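Local coordinates for fatty acid/retinol binding protein protein 7, isoform A, confirmed BY transcript evidence (Caenorhabditis elegans, PDB 2W9Y) that probably binds fatty acids such as oleic acid, and retinoids, as a small helical lipid carrier of nematodes, at residues Ala29-Val34 / Gly63-Thr68. Sequence-based numbering, arbitrary orientation.
Sequences ADEKPV and GKRLAT
Glu31 and Arg65 cross at about a right angle and pair through a two-pronged salt bridge, the sole side-chain contact between Ala29-Val34 and Gly63-Thr68. Arg65 NH1 gives a hydrogen bond to Glu31 OE1 at 3.0 Å, with an N-H...O angle of 155°. Beside it, Arg65 NH2 faces Glu31 OE2; their modelled separation of 2.3 Å is too short to trust in detail, although the pairing itself is clear. The carboxylate sits at the edge of the guanidinium, with its CD in the guanidinium plane, yet the two flat groups are twisted 43° apart. NH1 therefore meets OE1 from above the carboxylate plane, while OE1 lies almost in the guanidinium plane. Glu31 reaches out as an extended chain beyond CG, whereas Arg65 bends at chi3 (-99°), which turns its two terminal nitrogens to the acid. In this all-helical fatty acid- and retinol-binding fold, the bridge ties segment Ala29-Val34, which lies on helix 32-39, to the side of helix 60-75. Each partner has a second hold: Glu31 OE1 also accepts a hydrogen bond from Thr28 N, and Arg65 NH1 is also hydrogen-bonded to Ser26 OG. Phe23 of helix 18-26 touches the Arg65 side chain, and Leu62 and His59 pack against Glu31.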
loop_
_atom_site.group_PDB
_atom_site.type_symbol
_atom_site.label_atom_id
_atom_site.label_comp_id
_atom_site.label_asym_id
_atom_site.label_seq_id
_atom_site.Cartn_x
_atom_site.Cartn_y
_atom_site.Cartn_z
ATOM N N ALA A 29 19.574 -2.561 -2.443
ATOM C CA ALA A 29 19.942 -1.528 -3.382
ATOM C C ALA A 29 19.834 -2.084 -4.788
ATOM O O ALA A 29 19.525 -1.315 -5.740
ATOM C CB ALA A 29 21.394 -1.036 -3.126
ATOM N N ASP A 30 20.093 -3.385 -4.948
ATOM C CA ASP A 30 19.981 -3.946 -6.329
ATOM C C ASP A 30 18.530 -4.293 -6.733
ATOM O O ASP A 30 18.224 -4.381 -7.942
ATOM C CB ASP A 30 20.876 -5.165 -6.543
ATOM C CG ASP A 30 20.458 -6.338 -5.710
ATOM O OD1 ASP A 30 20.543 -6.233 -4.489
ATOM O OD2 ASP A 30 20.002 -7.372 -6.259
ATOM N N GLU A 31 17.648 -4.423 -5.734
ATOM C CA GLU A 31 16.207 -4.679 -5.987
ATOM C C GLU A 31 15.386 -3.465 -6.418
ATOM O O GLU A 31 14.484 -3.571 -7.269
ATOM C CB GLU A 31 15.578 -5.307 -4.763
ATOM C CG GLU A 31 15.992 -6.810 -4.604
ATOM C CD GLU A 31 15.659 -7.327 -3.230
ATOM O OE1 GLU A 31 15.151 -6.556 -2.384
ATOM O OE2 GLU A 31 15.877 -8.523 -2.950
ATOM N N LYS A 32 15.702 -2.304 -5.840
ATOM C CA LYS A 32 14.950 -1.112 -6.163
ATOM C C LYS A 32 14.909 -0.826 -7.680
ATOM O O LYS A 32 13.860 -0.512 -8.216
ATOM C CB LYS A 32 15.455 0.092 -5.363
ATOM C CG LYS A 32 14.561 1.282 -5.547
ATOM C CD LYS A 32 15.006 2.464 -4.712
ATOM C CE LYS A 32 14.229 3.717 -5.058
ATOM N NZ LYS A 32 14.892 4.887 -4.395
ATOM N N PRO A 33 16.057 -0.942 -8.380
ATOM C CA PRO A 33 16.005 -0.607 -9.801
ATOM C C PRO A 33 15.130 -1.590 -10.592
ATOM O O PRO A 33 14.649 -1.234 -11.660
ATOM C CB PRO A 33 17.469 -0.716 -10.275
ATOM C CG PRO A 33 18.279 -0.598 -9.076
ATOM C CD PRO A 33 17.429 -1.006 -7.847
ATOM N N VAL A 34 14.973 -2.819 -10.093
ATOM C CA VAL A 34 14.027 -3.775 -10.728
ATOM C C VAL A 34 12.614 -3.200 -10.617
ATOM O O VAL A 34 11.884 -3.130 -11.599
ATOM C CB VAL A 34 14.050 -5.181 -10.081
ATOM C CG1 VAL A 34 12.949 -6.121 -10.703
ATOM C CG2 VAL A 34 15.435 -5.825 -10.182
ATOM N N GLY A 63 9.488 -10.819 -6.683
ATOM C CA GLY A 63 8.072 -11.004 -7.053
ATOM C C GLY A 63 7.300 -11.848 -6.031
ATOM O O GLY A 63 6.120 -11.605 -5.744
ATOM N N LYS A 64 7.967 -12.847 -5.496
ATOM C CA LYS A 64 7.393 -13.651 -4.395
ATOM C C LYS A 64 7.033 -12.737 -3.196
ATOM O O LYS A 64 5.923 -12.829 -2.620
ATOM C CB LYS A 64 8.371 -14.774 -3.948
ATOM C CG LYS A 64 7.960 -15.449 -2.660
ATOM C CD LYS A 64 9.019 -16.381 -2.050
ATOM C CE LYS A 64 9.991 -15.600 -1.144
ATOM N NZ LYS A 64 9.302 -15.400 0.181
ATOM N N ARG A 65 7.986 -11.888 -2.804
ATOM C CA ARG A 65 7.732 -10.942 -1.691
ATOM C C ARG A 65 6.587 -9.933 -1.999
ATOM O O ARG A 65 5.714 -9.667 -1.132
ATOM C CB ARG A 65 9.032 -10.223 -1.279
ATOM C CG ARG A 65 10.051 -11.033 -0.453
ATOM C CD ARG A 65 11.106 -9.983 0.032
ATOM N NE ARG A 65 12.192 -10.109 -0.870
ATOM C CZ ARG A 65 13.046 -9.181 -1.239
ATOM N NH1 ARG A 65 12.989 -7.911 -0.826
ATOM N NH2 ARG A 65 13.991 -9.584 -2.060
ATOM N N LEU A 66 6.533 -9.435 -3.234
ATOM C CA LEU A 66 5.416 -8.572 -3.628
ATOM C C LEU A 66 4.064 -9.360 -3.547
ATOM O O LEU A 66 3.101 -8.867 -3.039
ATOM C CB LEU A 66 5.710 -8.055 -5.047
ATOM C CG LEU A 66 4.765 -6.929 -5.454
ATOM C CD1 LEU A 66 4.622 -5.858 -4.370
ATOM C CD2 LEU A 66 5.268 -6.334 -6.798
ATOM N N ALA A 67 3.997 -10.586 -4.076
ATOM C CA ALA A 67 2.788 -11.421 -3.979
ATOM C C ALA A 67 2.339 -11.625 -2.534
ATOM O O ALA A 67 1.141 -11.707 -2.248
ATOM C CB ALA A 67 3.016 -12.784 -4.605
ATOM N N THR A 68 3.308 -11.730 -1.632
ATOM C CA THR A 68 2.994 -11.897 -0.198
ATOM C C THR A 68 2.316 -10.653 0.382
ATOM O O THR A 68 1.393 -10.748 1.221
ATOM C CB THR A 68 4.325 -12.290 0.605
ATOM O OG1 THR A 68 4.638 -13.661 0.309
ATOM C CG2 THR A 68 4.107 -12.185 2.096
#